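Long-range contacts in protein SCO1 homolog 1, mitochondrial (Arabidopsis thaliana, PDB 6N5U), which binds copper(I) through its thioredoxin-fold domain and is thought to act as a mitochondrial metallochaperone that helps insert copper into cytochrome c oxidase: residues 74-79 against 125-130; 14-19 against 80-85; 111-116 against 134-139; 68-73 against 94-99. All blocks are in the same frame, centred on the assembly; numbering follows the deposited sequence.

Contact 1. Residues 74-79 against 125-130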
loop_
_atom_site.group_PDB
_atom_site.type_symbol
_atom_site.label_atom_id
_atom_site.label_comp_id
_atom_site.label_asym_id
_atom_site.label_seq_id
_atom_site.Cartn_x
_atom_site.Cartn_y
_atom_site.Cartn_z
ATOM N N SER A 74 5.881 -3.110 1.981
ATOM C CA SER A 74 7.097 -3.484 1.262
ATOM C C SER A 74 7.216 -4.949 0.928
ATOM O O SER A 74 7.039 -5.800 1.807
ATOM C CB SER A 74 8.330 -3.049 2.041
ATOM O OG SER A 74 9.491 -3.447 1.330
ATOM N N VAL A 75 7.554 -5.251 -0.343
ATOM C CA VAL A 75 7.822 -6.611 -0.843
ATOM C C VAL A 75 9.353 -6.801 -0.984
ATOM O O VAL A 75 9.806 -7.765 -1.611
ATOM C CB VAL A 75 7.043 -6.999 -2.130
ATOM C CG1 VAL A 75 5.535 -7.036 -1.883
ATOM C CG2 VAL A 75 7.409 -6.098 -3.323
ATOM N N ASP A 76 10.150 -5.877 -0.362
ATOM C CA ASP A 76 11.613 -5.943 -0.345
ATOM C C ASP A 76 12.149 -5.693 1.064
ATOM O O ASP A 76 12.887 -4.725 1.249
ATOM C CB ASP A 76 12.227 -5.001 -1.401
ATOM C CG ASP A 76 13.721 -5.120 -1.641
ATOM O OD1 ASP A 76 14.316 -6.106 -1.186
ATOM O OD2 ASP A 76 14.291 -4.215 -2.282
ATOM N N PRO A 77 11.861 -6.586 2.060
ATOM C CA PRO A 77 12.347 -6.346 3.428
ATOM C C PRO A 77 13.878 -6.346 3.627
ATOM O O PRO A 77 14.345 -5.845 4.664
ATOM C CB PRO A 77 11.668 -7.455 4.239
ATOM C CG PRO A 77 11.393 -8.519 3.270
ATOM C CD PRO A 77 11.033 -7.810 2.018
ATOM N N GLU A 78 14.656 -6.904 2.664
ATOM C CA GLU A 78 16.123 -6.970 2.783
ATOM C C GLU A 78 16.762 -5.599 2.698
ATOM O O GLU A 78 17.786 -5.372 3.350
ATOM C CB GLU A 78 16.749 -7.903 1.730
ATOM C CG GLU A 78 16.497 -9.390 1.960
ATOM C CD GLU A 78 16.551 -10.252 0.709
ATOM O OE1 GLU A 78 15.753 -10.018 -0.231
ATOM O OE2 GLU A 78 17.395 -11.176 0.670
ATOM N N ARG A 79 16.171 -4.693 1.885
ATOM C CA ARG A 79 16.684 -3.339 1.658
ATOM C C ARG A 79 15.823 -2.277 2.323
ATOM O O ARG A 79 16.337 -1.250 2.795
ATOM C CB ARG A 79 16.802 -3.044 0.150
ATOM C CG ARG A 79 18.007 -3.710 -0.515
ATOM C CD ARG A 79 18.244 -3.256 -1.949
ATOM N NE ARG A 79 17.080 -3.515 -2.796
ATOM C CZ ARG A 79 17.090 -3.470 -4.120
ATOM N NH1 ARG A 79 18.213 -3.194 -4.773
ATOM N NH2 ARG A 79 15.984 -3.710 -4.804
ATOM N N SER A 125 20.850 -2.003 -10.623
ATOM C CA SER A 125 20.317 -2.154 -9.261
ATOM C C SER A 125 20.965 -3.472 -8.775
ATOM O O SER A 125 21.461 -4.222 -9.624
ATOM C CB SER A 125 18.795 -2.308 -9.306
ATOM O OG SER A 125 18.172 -1.166 -9.875
ATOM N N ASP A 126 20.999 -3.780 -7.463
ATOM C CA ASP A 126 21.597 -5.096 -7.123
ATOM C C ASP A 126 20.638 -6.168 -7.644
ATOM O O ASP A 126 21.048 -7.190 -8.202
ATOM C CB ASP A 126 21.828 -5.288 -5.608
ATOM C CG ASP A 126 22.764 -4.273 -5.010
ATOM O OD1 ASP A 126 23.990 -4.429 -5.184
ATOM O OD2 ASP A 126 22.266 -3.304 -4.383
ATOM N N TYR A 127 19.347 -5.869 -7.489
ATOM C CA TYR A 127 18.212 -6.653 -7.895
ATOM C C TYR A 127 16.968 -5.758 -7.807
ATOM O O TYR A 127 16.981 -4.684 -7.186
ATOM C CB TYR A 127 18.073 -7.899 -6.987
ATOM C CG TYR A 127 17.760 -7.598 -5.534
ATOM C CD1 TYR A 127 18.777 -7.379 -4.613
ATOM C CD2 TYR A 127 16.444 -7.534 -5.080
ATOM C CE1 TYR A 127 18.495 -7.067 -3.281
ATOM C CE2 TYR A 127 16.150 -7.229 -3.751
ATOM C CZ TYR A 127 17.182 -7.000 -2.853
ATOM O OH TYR A 127 16.926 -6.724 -1.533
ATOM N N LEU A 128 15.899 -6.208 -8.437
ATOM C CA LEU A 128 14.600 -5.567 -8.343
ATOM C C LEU A 128 13.647 -6.643 -7.862
ATOM O O LEU A 128 14.033 -7.801 -7.798
ATOM C CB LEU A 128 14.138 -4.948 -9.687
ATOM C CG LEU A 128 14.972 -3.794 -10.263
ATOM C CD1 LEU A 128 14.553 -3.460 -11.654
ATOM C CD2 LEU A 128 14.911 -2.581 -9.415
ATOM N N VAL A 129 12.470 -6.263 -7.417
ATOM C CA VAL A 129 11.433 -7.200 -7.004
ATOM C C VAL A 129 10.286 -7.097 -8.021
ATOM O O VAL A 129 9.741 -6.018 -8.244
ATOM C CB VAL A 129 10.965 -7.047 -5.523
ATOM C CG1 VAL A 129 9.829 -8.016 -5.207
ATOM C CG2 VAL A 129 12.131 -7.244 -4.551
ATOM N N ASP A 130 10.025 -8.197 -8.719
ATOM C CA ASP A 130 8.935 -8.298 -9.682
ATOM C C ASP A 130 7.698 -8.613 -8.836
ATOM O O ASP A 130 7.733 -9.526 -8.013
ATOM C CB ASP A 130 9.239 -9.426 -10.675
ATOM C CG ASP A 130 8.271 -9.565 -11.821
ATOM O OD1 ASP A 130 7.532 -8.606 -12.092
ATOM O OD2 ASP A 130 8.265 -10.630 -12.456
#
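Arg79 and Tyr127 lie flat against each other. The guanidinium rests over one face of the ring, offset toward its rim, with Arg79 CZ 3.9 Å from the Tyr127 ring centroid and the planes 19° apart, a stacked cation-pi pair. A bend at chi3 (-58°) lays the arginine along the ring, the two side chains running in opposite directions. Its far end turns to the backbone: Arg79 NH2 donates to Tyr127 O at 2.8 Å, from above the carbonyl plane, and NH1 adds a weak bond to the same oxygen. Asp76 locks the pair from the edge. Its OD1 accepts a hydrogen bond from Tyr127 OH on the syn lone pair, at 2.7 Å, while OD2 forms a side-on salt bridge with Arg79, NE at 2.9 Å and NH2 at 3.1 Å. Deeper in, Val129 CG1 meets Val75 CG2 at 3.6 Å. The contact pins the two-stranded hairpin, whose second strand ends with the copper ligand His131, to the loop after strand 68-74. Lys119 adds another cation-pi contact to Tyr127. With one carboxylate serving both phenol and guanidinium, Asp76 is probably held ionised, and rotation of the Tyr127 ring is likely to be restricted.

Contact 2. Residues 14-19 against 80-85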
loop_
_atom_site.group_PDB
_atom_site.type_symbol
_atom_site.label_atom_id
_atom_site.label_comp_id
_atom_site.label_asym_id
_atom_site.label_seq_id
_atom_site.Cartn_x
_atom_site.Cartn_y
_atom_site.Cartn_z
ATOM N N SER A 14 1.325 -9.171 11.293
ATOM C CA SER A 14 2.080 -8.529 12.357
ATOM C C SER A 14 3.286 -7.917 11.666
ATOM O O SER A 14 4.217 -8.627 11.296
ATOM C CB SER A 14 2.482 -9.514 13.451
ATOM O OG SER A 14 2.880 -8.806 14.616
ATOM N N LEU A 15 3.212 -6.614 11.393
ATOM C CA LEU A 15 4.250 -5.880 10.676
ATOM C C LEU A 15 4.822 -4.746 11.536
ATOM O O LEU A 15 4.346 -4.525 12.654
ATOM C CB LEU A 15 3.682 -5.341 9.333
ATOM C CG LEU A 15 3.285 -6.388 8.271
ATOM C CD1 LEU A 15 2.497 -5.767 7.160
ATOM C CD2 LEU A 15 4.491 -7.051 7.673
ATOM N N ILE A 16 5.865 -4.064 11.030
ATOM C CA ILE A 16 6.495 -2.928 11.696
ATOM C C ILE A 16 6.221 -1.682 10.868
ATOM O O ILE A 16 6.508 -1.662 9.666
ATOM C CB ILE A 16 8.003 -3.139 11.975
ATOM C CG1 ILE A 16 8.234 -4.405 12.824
ATOM C CG2 ILE A 16 8.598 -1.921 12.690
ATOM C CD1 ILE A 16 8.828 -5.535 12.103
ATOM N N ARG A 17 5.634 -0.657 11.508
ATOM C CA ARG A 17 5.287 0.614 10.881
ATOM C C ARG A 17 6.536 1.500 10.737
ATOM O O ARG A 17 7.513 1.293 11.446
ATOM C CB ARG A 17 4.175 1.285 11.691
ATOM C CG ARG A 17 3.479 2.445 11.004
ATOM C CD ARG A 17 2.209 2.804 11.730
ATOM N NE ARG A 17 2.485 3.392 13.040
ATOM C CZ ARG A 17 1.605 3.456 14.034
ATOM N NH1 ARG A 17 0.385 2.948 13.885
ATOM N NH2 ARG A 17 1.935 4.029 15.183
ATOM N N ASP A 18 6.503 2.467 9.804
ATOM C CA ASP A 18 7.585 3.417 9.481
ATOM C C ASP A 18 8.114 4.213 10.693
ATOM O O ASP A 18 9.182 4.815 10.603
ATOM C CB ASP A 18 7.154 4.368 8.343
ATOM C CG ASP A 18 6.025 5.302 8.714
ATOM O OD1 ASP A 18 6.308 6.373 9.300
ATOM O OD2 ASP A 18 4.862 4.963 8.428
ATOM N N ASP A 19 7.362 4.218 11.809
ATOM C CA ASP A 19 7.729 4.898 13.045
ATOM C C ASP A 19 8.473 3.964 14.001
ATOM O O ASP A 19 8.981 4.420 15.022
ATOM C CB ASP A 19 6.485 5.511 13.705
ATOM C CG ASP A 19 5.419 4.536 14.167
ATOM O OD1 ASP A 19 5.437 3.363 13.713
ATOM O OD2 ASP A 19 4.562 4.943 14.975
ATOM N N ASP A 80 14.515 -2.510 2.326
ATOM C CA ASP A 80 13.534 -1.600 2.866
ATOM C C ASP A 80 13.359 -1.780 4.377
ATOM O O ASP A 80 12.444 -2.456 4.843
ATOM C CB ASP A 80 12.198 -1.706 2.103
ATOM C CG ASP A 80 12.188 -1.418 0.595
ATOM O OD1 ASP A 80 13.283 -1.130 0.013
ATOM O OD2 ASP A 80 11.094 -1.479 -0.004
ATOM N N THR A 81 14.234 -1.113 5.134
ATOM C CA THR A 81 14.215 -1.055 6.596
ATOM C C THR A 81 13.186 0.012 7.042
ATOM O O THR A 81 12.695 0.781 6.204
ATOM C CB THR A 81 15.624 -0.671 7.119
ATOM O OG1 THR A 81 15.940 0.657 6.696
ATOM C CG2 THR A 81 16.711 -1.644 6.678
ATOM N N VAL A 82 12.923 0.102 8.367
ATOM C CA VAL A 82 12.033 1.103 8.958
ATOM C C VAL A 82 12.443 2.511 8.513
ATOM O O VAL A 82 11.594 3.230 7.987
ATOM C CB VAL A 82 11.889 0.953 10.499
ATOM C CG1 VAL A 82 11.161 2.140 11.129
ATOM C CG2 VAL A 82 11.163 -0.345 10.835
ATOM N N GLN A 83 13.745 2.865 8.647
ATOM C CA GLN A 83 14.299 4.177 8.289
ATOM C C GLN A 83 14.188 4.447 6.798
ATOM O O GLN A 83 13.896 5.582 6.413
ATOM C CB GLN A 83 15.756 4.288 8.747
ATOM C CG GLN A 83 16.281 5.712 8.878
ATOM C CD GLN A 83 17.804 5.752 8.978
ATOM O OE1 GLN A 83 18.437 5.062 9.799
ATOM N NE2 GLN A 83 18.429 6.568 8.133
ATOM N N GLN A 84 14.406 3.399 5.967
ATOM C CA GLN A 84 14.304 3.476 4.508
ATOM C C GLN A 84 12.845 3.716 4.090
ATOM O O GLN A 84 12.577 4.641 3.326
ATOM C CB GLN A 84 14.893 2.210 3.856
ATOM C CG GLN A 84 14.750 2.148 2.330
ATOM C CD GLN A 84 15.649 3.085 1.556
ATOM O OE1 GLN A 84 16.440 3.839 2.107
ATOM N NE2 GLN A 84 15.554 3.047 0.242
ATOM N N VAL A 85 11.913 2.919 4.628
ATOM C CA VAL A 85 10.478 3.036 4.351
ATOM C C VAL A 85 9.947 4.400 4.828
ATOM O O VAL A 85 9.198 5.040 4.090
ATOM C CB VAL A 85 9.667 1.835 4.926
ATOM C CG1 VAL A 85 8.169 2.053 4.773
ATOM C CG2 VAL A 85 10.078 0.533 4.260
#
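Val82 wedges its two methyls against the end of strand 14-17 and the turn that follows. Its CG2 meets Ile16 CG2 at 3.5 Å, the two side chains crossing at about a right angle. CG1 stands anti to the backbone N (chi1 170°), which brings it up against the turn, 3.4 Å from Asp18 O. One helical turn on, the buried Val85 reaches more distantly, its CG1 4.4 Å from Asp18 CB. No hydrogen bond joins the two segments, so the close part is van der Waals packing of methyls on side chain and main chain. With an alanine in place of Val82, both branches would be gone and a gap would probably open between Ile16, the Asp18 carbonyl and the first turn of the helix. That turn begins helix 82-89, the connection of a beta-alpha-beta unit whose second strand, 97-100, is the sheet neighbour of strand 14-17. Thr81 is its N-cap, OG1 accepting from Gln84 N at 3.2 Å. Asp18 turns its carboxylate away from Val82 and ties the turn to both strand 97-100 and helix 82-89, OD2 accepting from Gly98 N and OD1 hydrogen-bonded to His86 ND1. The outer side is looser and polar. Arg17 points away from the helix and pairs with Asp19 in a salt bridge, Arg17 NH2 to Asp19 OD2 at 2.8 Å, the carboxylate lying at the edge of the guanidinium. Exposed Asp19 brings little more than its backbone near Val82 CG1, and Gln83 points away from the strand.

Contact 3. Residues 111-116 against 134-139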
loop_
_atom_site.group_PDB
_atom_site.type_symbol
_atom_site.label_atom_id
_atom_site.label_comp_id
_atom_site.label_asym_id
_atom_site.label_seq_id
_atom_site.Cartn_x
_atom_site.Cartn_y
_atom_site.Cartn_z
ATOM N N ARG A 111 0.875 -13.505 0.993
ATOM C CA ARG A 111 0.049 -14.700 0.826
ATOM C C ARG A 111 -1.421 -14.363 1.102
ATOM O O ARG A 111 -2.259 -14.660 0.260
ATOM C CB ARG A 111 0.492 -15.800 1.792
ATOM C CG ARG A 111 0.295 -17.204 1.256
ATOM C CD ARG A 111 0.171 -18.256 2.348
ATOM N NE ARG A 111 1.166 -18.137 3.413
ATOM C CZ ARG A 111 2.410 -18.606 3.350
ATOM N NH1 ARG A 111 2.839 -19.220 2.256
ATOM N NH2 ARG A 111 3.237 -18.452 4.378
ATOM N N SER A 112 -1.712 -13.708 2.255
ATOM C CA SER A 112 -3.045 -13.311 2.705
ATOM C C SER A 112 -3.780 -12.455 1.677
ATOM O O SER A 112 -4.965 -12.674 1.421
ATOM C CB SER A 112 -2.961 -12.587 4.044
ATOM O OG SER A 112 -2.746 -13.509 5.100
ATOM N N TYR A 113 -3.061 -11.522 1.063
ATOM C CA TYR A 113 -3.587 -10.600 0.059
ATOM C C TYR A 113 -3.444 -11.152 -1.368
ATOM O O TYR A 113 -3.843 -10.497 -2.306
ATOM C CB TYR A 113 -2.957 -9.186 0.238
ATOM C CG TYR A 113 -3.529 -8.506 1.466
ATOM C CD1 TYR A 113 -3.010 -8.760 2.732
ATOM C CD2 TYR A 113 -4.683 -7.728 1.383
ATOM C CE1 TYR A 113 -3.598 -8.228 3.878
ATOM C CE2 TYR A 113 -5.281 -7.189 2.522
ATOM C CZ TYR A 113 -4.730 -7.435 3.770
ATOM O OH TYR A 113 -5.322 -6.917 4.900
ATOM N N ARG A 114 -2.934 -12.376 -1.525
ATOM C CA ARG A 114 -2.764 -13.012 -2.840
ATOM C C ARG A 114 -1.846 -12.176 -3.749
ATOM O O ARG A 114 -2.155 -11.909 -4.912
ATOM C CB ARG A 114 -4.121 -13.361 -3.510
ATOM C CG ARG A 114 -5.224 -13.953 -2.600
ATOM C CD ARG A 114 -4.735 -15.142 -1.817
ATOM N NE ARG A 114 -5.810 -15.863 -1.156
ATOM C CZ ARG A 114 -5.622 -16.663 -0.116
ATOM N NH1 ARG A 114 -4.414 -16.796 0.418
ATOM N NH2 ARG A 114 -6.645 -17.328 0.409
ATOM N N VAL A 115 -0.723 -11.744 -3.190
ATOM C CA VAL A 115 0.264 -10.927 -3.884
ATOM C C VAL A 115 1.466 -11.788 -4.315
ATOM O O VAL A 115 2.021 -12.546 -3.511
ATOM C CB VAL A 115 0.689 -9.693 -3.027
ATOM C CG1 VAL A 115 1.860 -8.939 -3.655
ATOM C CG2 VAL A 115 -0.491 -8.750 -2.803
ATOM N N TYR A 116 1.849 -11.667 -5.591
ATOM C CA TYR A 116 3.029 -12.314 -6.142
ATOM C C TYR A 116 4.208 -11.337 -5.949
ATOM O O TYR A 116 4.060 -10.138 -6.191
ATOM C CB TYR A 116 2.814 -12.608 -7.647
ATOM C CG TYR A 116 4.097 -12.690 -8.450
ATOM C CD1 TYR A 116 4.944 -13.787 -8.336
ATOM C CD2 TYR A 116 4.474 -11.659 -9.310
ATOM C CE1 TYR A 116 6.147 -13.846 -9.034
ATOM C CE2 TYR A 116 5.659 -11.726 -10.041
ATOM C CZ TYR A 116 6.494 -12.821 -9.896
ATOM O OH TYR A 116 7.666 -12.901 -10.607
ATOM N N VAL A 134 -0.976 -3.709 -7.591
ATOM C CA VAL A 134 -2.269 -3.823 -6.941
ATOM C C VAL A 134 -2.570 -2.738 -5.869
ATOM O O VAL A 134 -1.668 -2.278 -5.191
ATOM C CB VAL A 134 -2.274 -5.255 -6.313
ATOM C CG1 VAL A 134 -3.470 -5.475 -5.432
ATOM C CG2 VAL A 134 -2.227 -6.345 -7.376
ATOM N N MET A 135 -3.854 -2.396 -5.696
ATOM C CA MET A 135 -4.378 -1.517 -4.654
ATOM C C MET A 135 -5.634 -2.177 -4.112
ATOM O O MET A 135 -6.458 -2.705 -4.881
ATOM C CB MET A 135 -4.659 -0.081 -5.134
ATOM C CG MET A 135 -3.413 0.691 -5.426
ATOM S SD MET A 135 -3.625 2.313 -6.148
ATOM C CE MET A 135 -4.536 1.876 -7.736
ATOM N N TYR A 136 -5.771 -2.156 -2.786
ATOM C CA TYR A 136 -6.878 -2.810 -2.098
ATOM C C TYR A 136 -7.613 -1.835 -1.225
ATOM O O TYR A 136 -7.035 -1.314 -0.268
ATOM C CB TYR A 136 -6.351 -3.963 -1.218
ATOM C CG TYR A 136 -5.729 -5.119 -1.955
ATOM C CD1 TYR A 136 -6.513 -6.002 -2.692
ATOM C CD2 TYR A 136 -4.366 -5.380 -1.861
ATOM C CE1 TYR A 136 -5.957 -7.105 -3.332
ATOM C CE2 TYR A 136 -3.798 -6.494 -2.485
ATOM C CZ TYR A 136 -4.600 -7.356 -3.219
ATOM O OH TYR A 136 -4.066 -8.396 -3.939
ATOM N N LEU A 137 -8.882 -1.584 -1.533
ATOM C CA LEU A 137 -9.644 -0.663 -0.714
ATOM C C LEU A 137 -10.300 -1.489 0.387
ATOM O O LEU A 137 -11.216 -2.271 0.124
ATOM C CB LEU A 137 -10.648 0.156 -1.565
ATOM C CG LEU A 137 -11.815 0.856 -0.847
ATOM C CD1 LEU A 137 -11.385 2.180 -0.228
ATOM C CD2 LEU A 137 -12.970 1.043 -1.778
ATOM N N MET A 138 -9.747 -1.373 1.601
ATOM C CA MET A 138 -10.226 -1.999 2.834
ATOM C C MET A 138 -11.151 -0.974 3.480
ATOM O O MET A 138 -10.929 0.231 3.323
ATOM C CB MET A 138 -9.056 -2.280 3.803
ATOM C CG MET A 138 -7.995 -3.212 3.262
ATOM S SD MET A 138 -8.620 -4.862 2.861
ATOM C CE MET A 138 -8.313 -4.855 1.207
ATOM N N SER A 139 -12.172 -1.444 4.208
ATOM C CA SER A 139 -13.140 -0.584 4.887
ATOM C C SER A 139 -12.720 -0.219 6.355
ATOM O O SER A 139 -11.650 -0.671 6.791
ATOM C CB SER A 139 -14.530 -1.212 4.821
ATOM O OG SER A 139 -14.537 -2.568 5.231
#
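One face of the Tyr136 ring carries Tyr113, whose CD2 sits 4.0 Å above the plane near the rim; the opposite face is lined by CG1 of Val134 from the same strand segment, and Val115 CG2 comes in at the edge, 4.0 Å from Tyr136 CE2. The two tyrosine rings meet obliquely, centroids 5.6 Å apart and planes at 53°. Tyr113 in turn receives Met138 at its own edge in a Met-aromatic contact: SD lies 5.5 Å from the Tyr113 ring centroid, and Met138 CE is 4.0 Å from Tyr113 CE2. Bends at chi2 and chi3 fold the methionine so that sulfur and methyl both face that edge. These side chains fasten the end of helix 103-112 to strand 135-138 of the central thioredoxin-type sheet, and Leu35 of the adjoining strand 32-38 also touches Tyr113. Were Tyr136 a serine, the ring would be missing, and Tyr113 and Val115 would probably be left facing a gap above the sheet. The helix finishes in a Schellman motif at Arg114, where phi is positive (59°). Arg111 O accepts both Arg114 N and Arg114 NH1, each at 3.0 Å, the two donors arriving from opposite faces of the carbonyl plane.

Contact 4. Residues 68-73 against 94-99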
loop_
_atom_site.group_PDB
_atom_site.type_symbol
_atom_site.label_atom_id
_atom_site.label_comp_id
_atom_site.label_asym_id
_atom_site.label_seq_id
_atom_site.Cartn_x
_atom_site.Cartn_y
_atom_site.Cartn_z
ATOM N N VAL A 68 -9.232 8.883 3.613
ATOM C CA VAL A 68 -8.823 7.533 3.245
ATOM C C VAL A 68 -7.328 7.446 3.524
ATOM O O VAL A 68 -6.587 8.364 3.159
ATOM C CB VAL A 68 -9.212 7.142 1.800
ATOM C CG1 VAL A 68 -8.806 5.708 1.504
ATOM C CG2 VAL A 68 -10.709 7.312 1.576
ATOM N N VAL A 69 -6.891 6.378 4.231
ATOM C CA VAL A 69 -5.493 6.219 4.614
ATOM C C VAL A 69 -4.730 5.393 3.599
ATOM O O VAL A 69 -5.025 4.211 3.448
ATOM C CB VAL A 69 -5.280 5.699 6.066
ATOM C CG1 VAL A 69 -3.802 5.740 6.454
ATOM C CG2 VAL A 69 -6.124 6.477 7.074
ATOM N N PRO A 70 -3.710 5.983 2.928
ATOM C CA PRO A 70 -2.898 5.178 2.009
ATOM C C PRO A 70 -1.888 4.376 2.829
ATOM O O PRO A 70 -1.357 4.883 3.837
ATOM C CB PRO A 70 -2.238 6.230 1.108
ATOM C CG PRO A 70 -2.164 7.482 1.944
ATOM C CD PRO A 70 -3.217 7.385 3.014
ATOM N N VAL A 71 -1.679 3.101 2.438
ATOM C CA VAL A 71 -0.741 2.207 3.099
ATOM C C VAL A 71 0.236 1.551 2.099
ATOM O O VAL A 71 -0.183 0.777 1.231
ATOM C CB VAL A 71 -1.462 1.165 4.000
ATOM C CG1 VAL A 71 -0.480 0.123 4.567
ATOM C CG2 VAL A 71 -2.248 1.845 5.122
ATOM N N PHE A 72 1.536 1.821 2.261
ATOM C CA PHE A 72 2.583 1.182 1.467
ATOM C C PHE A 72 3.114 -0.057 2.231
ATOM O O PHE A 72 3.598 0.102 3.350
ATOM C CB PHE A 72 3.725 2.173 1.230
ATOM C CG PHE A 72 5.005 1.602 0.678
ATOM C CD1 PHE A 72 5.163 1.402 -0.686
ATOM C CD2 PHE A 72 6.083 1.334 1.513
ATOM C CE1 PHE A 72 6.369 0.904 -1.199
ATOM C CE2 PHE A 72 7.283 0.825 0.999
ATOM C CZ PHE A 72 7.415 0.606 -0.349
ATOM N N ILE A 73 3.006 -1.278 1.645
ATOM C CA ILE A 73 3.549 -2.505 2.262
ATOM C C ILE A 73 4.709 -2.970 1.395
ATOM O O ILE A 73 4.545 -3.133 0.190
ATOM C CB ILE A 73 2.482 -3.585 2.462
ATOM C CG1 ILE A 73 1.284 -3.037 3.269
ATOM C CG2 ILE A 73 3.107 -4.857 3.106
ATOM C CD1 ILE A 73 0.097 -4.055 3.485
ATOM N N PRO A 94 1.847 13.284 3.295
ATOM C CA PRO A 94 2.116 13.243 4.740
ATOM C C PRO A 94 1.300 12.183 5.498
ATOM O O PRO A 94 1.658 11.857 6.629
ATOM C CB PRO A 94 1.826 14.679 5.216
ATOM C CG PRO A 94 1.036 15.302 4.171
ATOM C CD PRO A 94 1.196 14.552 2.894
ATOM N N LYS A 95 0.243 11.617 4.881
ATOM C CA LYS A 95 -0.611 10.661 5.567
ATOM C C LYS A 95 -0.394 9.234 5.091
ATOM O O LYS A 95 -1.172 8.347 5.450
ATOM C CB LYS A 95 -2.091 11.109 5.507
ATOM C CG LYS A 95 -2.373 12.255 6.500
ATOM C CD LYS A 95 -3.688 12.938 6.251
ATOM C CE LYS A 95 -4.019 13.983 7.290
ATOM N NZ LYS A 95 -5.400 14.513 7.097
ATOM N N LEU A 96 0.748 8.981 4.411
ATOM C CA LEU A 96 1.092 7.644 3.924
ATOM C C LEU A 96 1.910 6.838 4.935
ATOM O O LEU A 96 3.071 7.145 5.179
ATOM C CB LEU A 96 1.783 7.701 2.529
ATOM C CG LEU A 96 2.404 6.417 1.915
ATOM C CD1 LEU A 96 1.372 5.356 1.619
ATOM C CD2 LEU A 96 3.129 6.746 0.646
ATOM N N ILE A 97 1.288 5.781 5.489
ATOM C CA ILE A 97 1.848 4.792 6.423
ATOM C C ILE A 97 2.699 3.788 5.621
ATOM O O ILE A 97 2.271 3.310 4.565
ATOM C CB ILE A 97 0.671 4.072 7.169
ATOM C CG1 ILE A 97 -0.076 5.055 8.101
ATOM C CG2 ILE A 97 1.121 2.797 7.921
ATOM C CD1 ILE A 97 -1.282 4.448 8.860
ATOM N N GLY A 98 3.868 3.463 6.145
ATOM C CA GLY A 98 4.774 2.492 5.556
ATOM C C GLY A 98 4.908 1.279 6.449
ATOM O O GLY A 98 5.177 1.432 7.638
ATOM N N LEU A 99 4.659 0.061 5.903
ATOM C CA LEU A 99 4.749 -1.207 6.629
ATOM C C LEU A 99 5.823 -2.068 6.044
ATOM O O LEU A 99 5.943 -2.197 4.830
ATOM C CB LEU A 99 3.430 -1.983 6.642
ATOM C CG LEU A 99 2.161 -1.303 7.165
ATOM C CD1 LEU A 99 0.988 -2.264 7.102
ATOM C CD2 LEU A 99 2.327 -0.789 8.592
#
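Two neighbouring parallel strands of the central sheet meet here, 68-74 and 97-100, joined by helix 82-89 in a beta-alpha-beta crossover. Three backbone bonds hold them in register: Ile97 N to Pro70 O at 3.2 Å, Phe72 N to Ile97 O at 2.8 Å and Leu99 N to Phe72 O at 2.8 Å. The last two run nearly straight. On one face of the sheet Leu99 CD1 rests against both Val71 CG1 (3.8 Å) and Ile73 CG1 (3.9 Å). Toward the start of the pair, Ile97 CD1 reaches Val69 CG1 at 3.7 Å. On the other face, with CG swung anti to the backbone N (chi1 168°), the Phe72 ring brings its edge to Gly98 CA; the Phe72 side chain also touches Val85 and Val89 of the crossover helix and lies about 5 Å, side chain to side chain, from the copper ligand Cys46. Leu96 CD1 lies beside Pro70 CB at 3.7 Å. Proline has no N-H to offer Lys95 O, which instead lies against Pro70 CD, and hydrogen bonding between the two segments begins at Pro70 O. Held by main-chain bonds and hydrocarbon, the pairing is probably little affected by changes in ionisation.

From the N terminus, strand 14-17 waits for residues 80-85, and contact 2 closes a long loop holding strand 32-38, helix 45-64 and strand 68-74. Contact 4 opens within that loop and closes beyond it, at 94-99, so the two cross; they also touch each other directly. Contact 1 starts directly after 68-73 and crosses both, carrying the chain out to the hairpin at 125-130. Contact 3 crosses contact 1, bringing the end of helix 103-112 onto strand 135-138, and lies in series after contacts 2 and 4. No contact nests within another: contacts 2, 3 and 4 tie elements to the main sheet, whereas contact 1 anchors the hairpin.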